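Local coordinates for protein RNA-directed RNA polymerase (Infectious pancreatic necrosis virus, PDB 2YI9) that catalyses RNA-templated synthesis of RNA from ribonucleoside triphosphates and probably occurs both free and covalently attached to the viral genomic RNA, at residues R272-A277 / K289-F294; Y399-E404 / I513-E518; A535-Y540 / Y567-E572. All blocks are in the same frame, centred on the assembly; numbering follows the deposited sequence.

Interaction 1 of 3, residues R272-A277 / K289-F294; sequences RDLGRA and KTITDF
D273, L274 and A277 meet T290, I291 and F294 across two nearly antiparallel helical segments, 272-277 and 289-293, whose axes approach to 9.8 Å at 161°. T290 is the central side chain, its CB directed toward the facing helix. Its methyl CG2 lies 3.8 Å from D273 CB and also touches the backbone and CD1 of L274. The hydroxyl sits against carbon, with T290 OG1 4.2 Å from A277 CB. No hydrogen bond crosses the interface; with chi1 at -61°, OG1 lies beside the backbone N and turns back to the carbonyl of G286 in its own helix. Threonine thus satisfies its polar atom internally and offers a methyl to the neighbour, while the small A277 fits beside the hydroxyl. Deeper in, L274 CD1 reaches I291 CG1 at 4.3 Å, and both residues also rest on V447 of helix 438-452, where branched apolar side chains suit a buried layer.

Toward the more exposed side a charged group joins the contact. D273 OD2 comes to the edge of the F294 ring, 3.8 Å from CE2, so the carboxylate meets the ring's electropositive hydrogens, not its pi face; the two planes are 64° apart. F294, the first residue to leave the helical conformation, also packs edge-to-face with F270. D293 OD2 lies 5.8 Å from D273 OD2, like charges not in contact, and K289 NZ, 3.0 Å from D293 OD2 on its syn lone pair, probably offsets D293. The whole is an antiparallel helical hairpin, formed by helices 256-278 and 283-293 and their short connection.

Interaction 2 of 3, residues Y399-E404 / I513-E518; sequences YSIDLE and INFKIE. With MG (magnesium ion), chain F; K (potassium ion), chain G.
D402 and K516 form a hydrogen-bonded antiparallel pair, each backbone N giving a 2.9 Å bond to the O of the other; D402 N to K516 O is the straighter, at 167°. These two bonds fix the D402 backbone at both its N and its O while its side chain serves the metal: chi1 of -68° sets CG beside the backbone N, and OD1 binds the magnesium ion at 2.1 Å. The other carboxylate oxygen, OD2, accepts from a metal-bound water at 2.7 Å. A second metal-bound water is held by S400 OG and I401 O; D402, four waters and N389 make up the six ligands.

On the other face I401 and I517 lie side by side, pointing the same way, CG1 to CG1 3.9 Å; beta-branched residues suit such strands. Separately, at the end of the pair, L403 CD2 packs on I513 CG2 at 3.8 Å, near M483 of helix 476-493.

E404, with CG anti to the backbone N (chi1 177°) and the chain extended beyond it, brings OE1 to N514 ND2 at 3.1 Å. The oxygen lies in the amide plane, but the donor approaches from above the carboxylate plane. R181 forms a salt bridge to the same OE1. Asparagine suits this place because its two ends differ: ND2 faces the glutamate while OD1 binds the potassium ion at 2.7 Å. The contact implies a magnesium site on the strand pair, as expected in a polymerase palm, and a potassium site just beyond its end.

Interaction 3 of 3, residues A535-Y540 / Y567-E572; sequences APQDGY and YSRQME
R569 grips A535 O side-on with two nitrogens, NE and NH2, each 2.9 Å away. Both come from the same face of the carbonyl plane, NE standing well above it, while the oxygen lies in the plane of the guanidinium. The arginine chain is extended from CG to NE (chi2 -174°, chi3 -166°), which gives it the length to span from its own backbone to the facing loop. One more bond, a weak one, runs from NE to P536 O at 3.2 Å, so two successive carbonyls line the guanidinium edge. Arginine suits the place because its planar N-H array can serve two successive backbone oxygens of an irregular loop.

The tight part is centred on A535, which is buried. Its CB lies 3.6 Å from Y567 O and touches the Y567 ring at its edge, 3.9 Å from CD2; a methyl group fits this close approach. The outer side is looser. Q537 and R569 are both exposed: Q537 CG lies over one guanidinium face, 4.0 Å from NE, and the Q537 amide stands almost perpendicular to the guanidinium. Between the backbones, a water donates to P536 O (3.1 Å) and accepts from R569 N (3.0 Å).

Segment 535-540 belongs to the loop between helix 524-533 and strand 556-560. Segment 567-572 takes in the last two residues of strand 563-568, the middle of a three-stranded antiparallel sheet, and runs on toward strand 573-578; S568 OG accepts from M571 N in an ST motif, and Y540, Q570 and M571 pack on helix 677-684.

In the fold
Interactions 1 and 2 belong to the palm part of the polymerase and interaction 3 to the thumb part. Interaction 1 is buried helix on helix, mostly apolar and without a hydrogen bond between its segments. Interaction 2, nearer the centre of the chain, is partly buried and pairs two neighbouring strands of a four-stranded sheet, adding metal ligands to backbone bonds. Interaction 3 is a surface contact in which an arginine and a water join a loop to the turn that follows a strand. No elements are shared. Centres of interactions 1 and 3 are about 62 Å apart, on opposite sides of the chain's centre; the centre of interaction 2 is about 40 Å and 34 Å from them.

Interaction 1 of 3, residues R272-A277 / K289-F294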
loop_
_atom_site.group_PDB
_atom_site.type_symbol
_atom_site.label_atom_id
_atom_site.label_comp_id
_atom_site.label_asym_id
_atom_site.label_seq_id
_atom_site.Cartn_x
_atom_site.Cartn_y
_atom_site.Cartn_z
ATOM N N ARG A 272 14.484 -16.118 16.655
ATOM C CA ARG A 272 15.176 -17.114 17.467
ATOM C C ARG A 272 14.845 -16.933 18.955
ATOM O O ARG A 272 14.452 -17.903 19.605
ATOM C CB ARG A 272 16.697 -17.050 17.229
ATOM C CG ARG A 272 17.520 -18.054 18.062
ATOM C CD ARG A 272 19.014 -17.914 17.809
ATOM N NE ARG A 272 19.532 -16.643 18.325
ATOM C CZ ARG A 272 19.983 -15.641 17.574
ATOM N NH1 ARG A 272 20.016 -15.754 16.247
ATOM N NH2 ARG A 272 20.418 -14.525 18.144
ATOM N N ASP A 273 14.977 -15.697 19.482
ATOM C CA ASP A 273 14.687 -15.410 20.899
ATOM C C ASP A 273 13.233 -15.620 21.255
ATOM O O ASP A 273 12.955 -16.109 22.339
ATOM C CB ASP A 273 15.142 -13.997 21.291
ATOM C CG ASP A 273 16.653 -13.778 21.295
ATOM O OD1 ASP A 273 17.398 -14.730 20.969
ATOM O OD2 ASP A 273 17.084 -12.640 21.585
ATOM N N LEU A 274 12.306 -15.260 20.343
ATOM C CA LEU A 274 10.877 -15.447 20.531
ATOM C C LEU A 274 10.550 -16.937 20.620
ATOM O O LEU A 274 9.836 -17.351 21.531
ATOM C CB LEU A 274 10.137 -14.815 19.342
ATOM C CG LEU A 274 8.788 -14.156 19.572
ATOM C CD1 LEU A 274 8.803 -13.172 20.777
ATOM C CD2 LEU A 274 8.351 -13.427 18.291
ATOM N N GLY A 275 11.102 -17.720 19.687
ATOM C CA GLY A 275 10.912 -19.164 19.614
ATOM C C GLY A 275 11.412 -19.893 20.845
ATOM O O GLY A 275 10.704 -20.754 21.371
ATOM N N ARG A 276 12.619 -19.524 21.336
ATOM C CA ARG A 276 13.236 -20.105 22.533
ATOM C C ARG A 276 12.460 -19.730 23.777
ATOM O O ARG A 276 12.244 -20.585 24.633
ATOM C CB ARG A 276 14.710 -19.668 22.688
ATOM C CG ARG A 276 15.659 -20.387 21.738
ATOM C CD ARG A 276 17.090 -19.887 21.854
ATOM N NE ARG A 276 17.955 -20.519 20.855
ATOM C CZ ARG A 276 19.222 -20.179 20.628
ATOM N NH1 ARG A 276 19.788 -19.197 21.323
ATOM N NH2 ARG A 276 19.929 -20.808 19.698
ATOM N N ALA A 277 12.036 -18.453 23.883
ATOM C CA ALA A 277 11.266 -17.962 25.028
ATOM C C ALA A 277 9.909 -18.661 25.122
ATOM O O ALA A 277 9.503 -19.056 26.212
ATOM C CB ALA A 277 11.068 -16.457 24.912
ATOM N N LYS A 289 10.384 -10.205 27.817
ATOM C CA LYS A 289 11.751 -9.711 27.796
ATOM C C LYS A 289 12.235 -9.453 26.355
ATOM O O LYS A 289 12.789 -8.382 26.091
ATOM C CB LYS A 289 12.709 -10.645 28.566
ATOM C CG LYS A 289 14.155 -10.140 28.552
ATOM C CD LYS A 289 15.148 -11.101 29.189
ATOM C CE LYS A 289 16.519 -11.028 28.541
ATOM N NZ LYS A 289 17.099 -9.649 28.550
ATOM N N THR A 290 12.010 -10.422 25.442
ATOM C CA THR A 290 12.393 -10.328 24.023
ATOM C C THR A 290 11.701 -9.130 23.363
ATOM O O THR A 290 12.349 -8.353 22.656
ATOM C CB THR A 290 12.030 -11.631 23.297
ATOM O OG1 THR A 290 12.759 -12.698 23.897
ATOM C CG2 THR A 290 12.295 -11.571 21.781
ATOM N N ILE A 291 10.397 -8.982 23.624
ATOM C CA ILE A 291 9.602 -7.899 23.059
ATOM C C ILE A 291 10.116 -6.517 23.523
ATOM O O ILE A 291 10.303 -5.631 22.681
ATOM C CB ILE A 291 8.090 -8.143 23.300
ATOM C CG1 ILE A 291 7.621 -9.387 22.507
ATOM C CG2 ILE A 291 7.263 -6.920 22.916
ATOM C CD1 ILE A 291 6.195 -9.850 22.848
ATOM N N THR A 292 10.379 -6.368 24.837
ATOM C CA THR A 292 10.941 -5.143 25.436
ATOM C C THR A 292 12.340 -4.873 24.865
ATOM O O THR A 292 12.604 -3.741 24.484
ATOM C CB THR A 292 10.929 -5.254 26.970
ATOM O OG1 THR A 292 9.582 -5.402 27.372
ATOM C CG2 THR A 292 11.546 -4.022 27.669
ATOM N N ASP A 293 13.225 -5.904 24.793
ATOM C CA ASP A 293 14.579 -5.751 24.233
ATOM C C ASP A 293 14.549 -5.262 22.775
ATOM O O ASP A 293 15.440 -4.526 22.360
ATOM C CB ASP A 293 15.355 -7.075 24.293
ATOM C CG ASP A 293 15.823 -7.510 25.665
ATOM O OD1 ASP A 293 15.625 -6.735 26.637
ATOM O OD2 ASP A 293 16.337 -8.647 25.780
ATOM N N PHE A 294 13.532 -5.683 22.004
ATOM C CA PHE A 294 13.394 -5.292 20.600
ATOM C C PHE A 294 12.240 -4.312 20.403
ATOM O O PHE A 294 11.623 -4.318 19.341
ATOM C CB PHE A 294 13.190 -6.550 19.731
ATOM C CG PHE A 294 14.415 -7.415 19.551
ATOM C CD1 PHE A 294 15.299 -7.186 18.498
ATOM C CD2 PHE A 294 14.662 -8.491 20.405
ATOM C CE1 PHE A 294 16.405 -8.022 18.303
ATOM C CE2 PHE A 294 15.758 -9.332 20.202
ATOM C CZ PHE A 294 16.629 -9.089 19.161
#

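Interaction 2 of 3, residues Y399-E404 / I513-E518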
loop_
_atom_site.group_PDB
_atom_site.type_symbol
_atom_site.label_atom_id
_atom_site.label_comp_id
_atom_site.label_asym_id
_atom_site.label_seq_id
_atom_site.Cartn_x
_atom_site.Cartn_y
_atom_site.Cartn_z
ATOM N N TYR A 399 -21.087 4.279 -7.258
ATOM C CA TYR A 399 -20.619 4.921 -6.033
ATOM C C TYR A 399 -19.191 4.551 -5.761
ATOM O O TYR A 399 -18.850 3.370 -5.759
ATOM C CB TYR A 399 -21.476 4.520 -4.813
ATOM C CG TYR A 399 -22.938 4.854 -4.982
ATOM C CD1 TYR A 399 -23.432 6.111 -4.631
ATOM C CD2 TYR A 399 -23.832 3.917 -5.509
ATOM C CE1 TYR A 399 -24.778 6.434 -4.813
ATOM C CE2 TYR A 399 -25.180 4.218 -5.665
ATOM C CZ TYR A 399 -25.651 5.477 -5.311
ATOM O OH TYR A 399 -26.976 5.785 -5.502
ATOM N N SER A 400 -18.364 5.553 -5.519
ATOM C CA SER A 400 -16.987 5.351 -5.126
ATOM C C SER A 400 -16.943 5.754 -3.653
ATOM O O SER A 400 -17.258 6.899 -3.300
ATOM C CB SER A 400 -16.036 6.204 -5.957
ATOM O OG SER A 400 -14.718 5.992 -5.482
ATOM N N ILE A 401 -16.645 4.773 -2.784
ATOM C CA ILE A 401 -16.623 4.950 -1.338
ATOM C C ILE A 401 -15.207 4.762 -0.823
ATOM O O ILE A 401 -14.490 3.881 -1.299
ATOM C CB ILE A 401 -17.637 3.965 -0.679
ATOM C CG1 ILE A 401 -19.093 4.277 -1.117
ATOM C CG2 ILE A 401 -17.522 3.902 0.879
ATOM C CD1 ILE A 401 -19.915 3.053 -1.366
ATOM N N ASP A 402 -14.801 5.587 0.150
ATOM C CA ASP A 402 -13.492 5.413 0.781
ATOM C C ASP A 402 -13.678 5.283 2.248
ATOM O O ASP A 402 -14.505 5.981 2.829
ATOM C CB ASP A 402 -12.559 6.621 0.524
ATOM C CG ASP A 402 -12.103 6.783 -0.907
ATOM O OD1 ASP A 402 -11.771 5.766 -1.545
ATOM O OD2 ASP A 402 -12.094 7.921 -1.397
ATOM N N LEU A 403 -12.858 4.456 2.883
ATOM C CA LEU A 403 -12.813 4.448 4.348
ATOM C C LEU A 403 -12.193 5.811 4.696
ATOM O O LEU A 403 -11.354 6.324 3.930
ATOM C CB LEU A 403 -11.930 3.310 4.887
ATOM C CG LEU A 403 -12.302 1.884 4.443
ATOM C CD1 LEU A 403 -11.452 0.857 5.170
ATOM C CD2 LEU A 403 -13.841 1.604 4.586
ATOM N N GLU A 404 -12.660 6.440 5.769
ATOM C CA GLU A 404 -12.129 7.753 6.149
ATOM C C GLU A 404 -10.831 7.512 6.897
ATOM O O GLU A 404 -10.854 6.870 7.953
ATOM C CB GLU A 404 -13.157 8.521 7.005
ATOM C CG GLU A 404 -12.670 9.870 7.502
ATOM C CD GLU A 404 -13.595 10.592 8.467
ATOM O OE1 GLU A 404 -14.472 9.936 9.071
ATOM O OE2 GLU A 404 -13.385 11.808 8.683
ATOM N N ILE A 513 -15.997 1.453 11.755
ATOM C CA ILE A 513 -15.176 1.896 10.622
ATOM C C ILE A 513 -15.807 3.125 9.975
ATOM O O ILE A 513 -16.936 3.065 9.510
ATOM C CB ILE A 513 -14.932 0.734 9.595
ATOM C CG1 ILE A 513 -14.242 -0.494 10.267
ATOM C CG2 ILE A 513 -14.134 1.227 8.348
ATOM C CD1 ILE A 513 -14.442 -1.848 9.521
ATOM N N ASN A 514 -15.067 4.230 9.945
ATOM C CA ASN A 514 -15.534 5.483 9.332
ATOM C C ASN A 514 -15.365 5.381 7.820
ATOM O O ASN A 514 -14.369 4.834 7.331
ATOM C CB ASN A 514 -14.689 6.665 9.839
ATOM C CG ASN A 514 -14.774 6.957 11.309
ATOM O OD1 ASN A 514 -14.926 6.067 12.153
ATOM N ND2 ASN A 514 -14.627 8.224 11.655
ATOM N N PHE A 515 -16.317 5.928 7.073
ATOM C CA PHE A 515 -16.219 5.933 5.608
ATOM C C PHE A 515 -17.027 7.114 5.062
ATOM O O PHE A 515 -17.798 7.737 5.789
ATOM C CB PHE A 515 -16.680 4.586 4.980
ATOM C CG PHE A 515 -18.058 4.118 5.421
ATOM C CD1 PHE A 515 -19.207 4.717 4.920
ATOM C CD2 PHE A 515 -18.199 3.073 6.336
ATOM C CE1 PHE A 515 -20.465 4.305 5.347
ATOM C CE2 PHE A 515 -19.460 2.634 6.726
ATOM C CZ PHE A 515 -20.586 3.235 6.213
ATOM N N LYS A 516 -16.847 7.409 3.786
ATOM C CA LYS A 516 -17.571 8.472 3.101
ATOM C C LYS A 516 -17.713 8.152 1.636
ATOM O O LYS A 516 -16.881 7.452 1.065
ATOM C CB LYS A 516 -16.910 9.860 3.310
ATOM C CG LYS A 516 -15.426 9.925 3.025
ATOM C CD LYS A 516 -14.872 11.287 3.424
ATOM C CE LYS A 516 -13.380 11.346 3.248
ATOM N NZ LYS A 516 -12.876 12.744 3.162
ATOM N N ILE A 517 -18.762 8.693 1.032
ATOM C CA ILE A 517 -19.041 8.562 -0.390
ATOM C C ILE A 517 -18.224 9.671 -1.057
ATOM O O ILE A 517 -18.441 10.841 -0.770
ATOM C CB ILE A 517 -20.571 8.638 -0.700
ATOM C CG1 ILE A 517 -21.312 7.330 -0.281
ATOM C CG2 ILE A 517 -20.810 8.843 -2.214
ATOM C CD1 ILE A 517 -21.270 6.839 1.184
ATOM N N GLU A 518 -17.275 9.295 -1.910
ATOM C CA GLU A 518 -16.465 10.282 -2.596
ATOM C C GLU A 518 -17.087 10.728 -3.897
ATOM O O GLU A 518 -16.962 11.893 -4.249
ATOM C CB GLU A 518 -15.051 9.765 -2.804
ATOM C CG GLU A 518 -14.358 9.512 -1.476
ATOM C CD GLU A 518 -13.752 10.683 -0.728
ATOM O OE1 GLU A 518 -14.085 11.854 -1.027
ATOM O OE2 GLU A 518 -12.942 10.410 0.188
HETATM MG MG MG F . -11.215 5.622 -3.518
HETATM K K K G . -13.354 4.362 13.604
HETATM O O HOH W 1 -13.155 4.576 -3.650
HETATM O O HOH W 2 -12.077 7.450 -4.018
HETATM O O HOH W 3 -9.214 6.603 -3.158
HETATM O O HOH W 4 -10.805 5.265 -5.480
#

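Interaction 3 of 3, residues A535-Y540 / Y567-E572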
loop_
_atom_site.group_PDB
_atom_site.type_symbol
_atom_site.label_atom_id
_atom_site.label_comp_id
_atom_site.label_asym_id
_atom_site.label_seq_id
_atom_site.Cartn_x
_atom_site.Cartn_y
_atom_site.Cartn_z
ATOM N N ALA A 535 -17.884 9.214 -28.906
ATOM C CA ALA A 535 -16.509 8.833 -29.257
ATOM C C ALA A 535 -16.160 9.545 -30.584
ATOM O O ALA A 535 -16.966 9.541 -31.528
ATOM C CB ALA A 535 -16.364 7.322 -29.393
ATOM N N PRO A 536 -15.020 10.255 -30.616
ATOM C CA PRO A 536 -14.656 11.004 -31.844
ATOM C C PRO A 536 -14.393 10.091 -33.024
ATOM O O PRO A 536 -14.069 8.911 -32.849
ATOM C CB PRO A 536 -13.344 11.739 -31.474
ATOM C CG PRO A 536 -13.097 11.459 -30.051
ATOM C CD PRO A 536 -13.990 10.372 -29.557
ATOM N N GLN A 537 -14.514 10.658 -34.223
ATOM C CA GLN A 537 -14.232 9.959 -35.467
ATOM C C GLN A 537 -12.781 10.206 -35.871
ATOM O O GLN A 537 -12.224 9.472 -36.698
ATOM C CB GLN A 537 -15.179 10.451 -36.582
ATOM C CG GLN A 537 -16.599 9.893 -36.446
ATOM C CD GLN A 537 -17.572 10.608 -37.359
ATOM O OE1 GLN A 537 -17.207 11.197 -38.402
ATOM N NE2 GLN A 537 -18.851 10.544 -37.002
ATOM N N ASP A 538 -12.172 11.252 -35.285
ATOM C CA ASP A 538 -10.825 11.710 -35.630
ATOM C C ASP A 538 -9.821 11.512 -34.514
ATOM O O ASP A 538 -10.140 11.699 -33.341
ATOM C CB ASP A 538 -10.867 13.227 -36.015
ATOM C CG ASP A 538 -11.308 14.143 -34.867
ATOM O OD1 ASP A 538 -12.434 13.951 -34.345
ATOM O OD2 ASP A 538 -10.487 14.980 -34.423
ATOM N N GLY A 539 -8.595 11.192 -34.904
ATOM C CA GLY A 539 -7.470 11.110 -33.986
ATOM C C GLY A 539 -7.133 9.756 -33.411
ATOM O O GLY A 539 -7.617 8.719 -33.874
ATOM N N TYR A 540 -6.284 9.793 -32.362
ATOM C CA TYR A 540 -5.811 8.627 -31.629
ATOM C C TYR A 540 -6.956 7.708 -31.265
ATOM O O TYR A 540 -7.972 8.173 -30.741
ATOM C CB TYR A 540 -5.128 9.053 -30.321
ATOM C CG TYR A 540 -3.812 9.794 -30.437
ATOM C CD1 TYR A 540 -2.720 9.220 -31.094
ATOM C CD2 TYR A 540 -3.593 10.975 -29.725
ATOM C CE1 TYR A 540 -1.462 9.816 -31.070
ATOM C CE2 TYR A 540 -2.342 11.594 -29.715
ATOM C CZ TYR A 540 -1.280 11.009 -30.385
ATOM O OH TYR A 540 -0.048 11.605 -30.372
ATOM N N TYR A 567 -14.326 5.563 -24.706
ATOM C CA TYR A 567 -14.563 4.595 -25.765
ATOM C C TYR A 567 -13.680 4.868 -26.992
ATOM O O TYR A 567 -13.596 6.007 -27.460
ATOM C CB TYR A 567 -16.047 4.538 -26.163
ATOM C CG TYR A 567 -16.348 3.379 -27.083
ATOM C CD1 TYR A 567 -16.456 2.079 -26.589
ATOM C CD2 TYR A 567 -16.505 3.573 -28.456
ATOM C CE1 TYR A 567 -16.730 1.003 -27.436
ATOM C CE2 TYR A 567 -16.762 2.503 -29.315
ATOM C CZ TYR A 567 -16.884 1.222 -28.795
ATOM O OH TYR A 567 -17.154 0.159 -29.616
ATOM N N SER A 568 -13.058 3.810 -27.518
ATOM C CA SER A 568 -12.229 3.854 -28.723
ATOM C C SER A 568 -13.006 3.254 -29.909
ATOM O O SER A 568 -13.357 2.077 -29.860
ATOM C CB SER A 568 -10.926 3.078 -28.500
ATOM O OG SER A 568 -10.281 2.768 -29.727
ATOM N N ARG A 569 -13.244 4.047 -30.974
ATOM C CA ARG A 569 -13.918 3.555 -32.189
ATOM C C ARG A 569 -13.005 2.627 -32.962
ATOM O O ARG A 569 -13.485 1.717 -33.627
ATOM C CB ARG A 569 -14.252 4.698 -33.161
ATOM C CG ARG A 569 -15.490 5.435 -32.842
ATOM C CD ARG A 569 -15.806 6.453 -33.942
ATOM N NE ARG A 569 -16.819 7.342 -33.403
ATOM C CZ ARG A 569 -18.111 7.113 -33.512
ATOM N NH1 ARG A 569 -18.550 6.084 -34.227
ATOM N NH2 ARG A 569 -18.981 7.910 -32.909
ATOM N N GLN A 570 -11.689 2.917 -32.968
ATOM C CA GLN A 570 -10.731 2.084 -33.698
ATOM C C GLN A 570 -10.700 0.656 -33.148
ATOM O O GLN A 570 -10.824 -0.301 -33.900
ATOM C CB GLN A 570 -9.329 2.713 -33.674
ATOM C CG GLN A 570 -8.278 1.861 -34.399
ATOM C CD GLN A 570 -6.925 2.507 -34.479
ATOM O OE1 GLN A 570 -6.442 3.111 -33.524
ATOM N NE2 GLN A 570 -6.272 2.381 -35.635
ATOM N N MET A 571 -10.545 0.536 -31.831
ATOM C CA MET A 571 -10.394 -0.733 -31.121
ATOM C C MET A 571 -11.714 -1.355 -30.679
ATOM O O MET A 571 -11.729 -2.537 -30.350
ATOM C CB MET A 571 -9.432 -0.565 -29.927
ATOM C CG MET A 571 -8.035 -0.124 -30.344
ATOM S SD MET A 571 -6.914 -0.079 -28.920
ATOM C CE MET A 571 -6.522 -1.896 -28.758
ATOM N N GLU A 572 -12.807 -0.562 -30.681
ATOM C CA GLU A 572 -14.163 -0.988 -30.286
ATOM C C GLU A 572 -14.166 -1.489 -28.850
ATOM O O GLU A 572 -14.634 -2.585 -28.555
ATOM C CB GLU A 572 -14.741 -2.030 -31.264
ATOM C CG GLU A 572 -14.819 -1.487 -32.680
ATOM C CD GLU A 572 -15.414 -2.431 -33.702
ATOM O OE1 GLU A 572 -16.087 -3.409 -33.313
ATOM O OE2 GLU A 572 -15.137 -2.225 -34.899
HETATM O O HOH W 5 -12.927 6.997 -30.723
#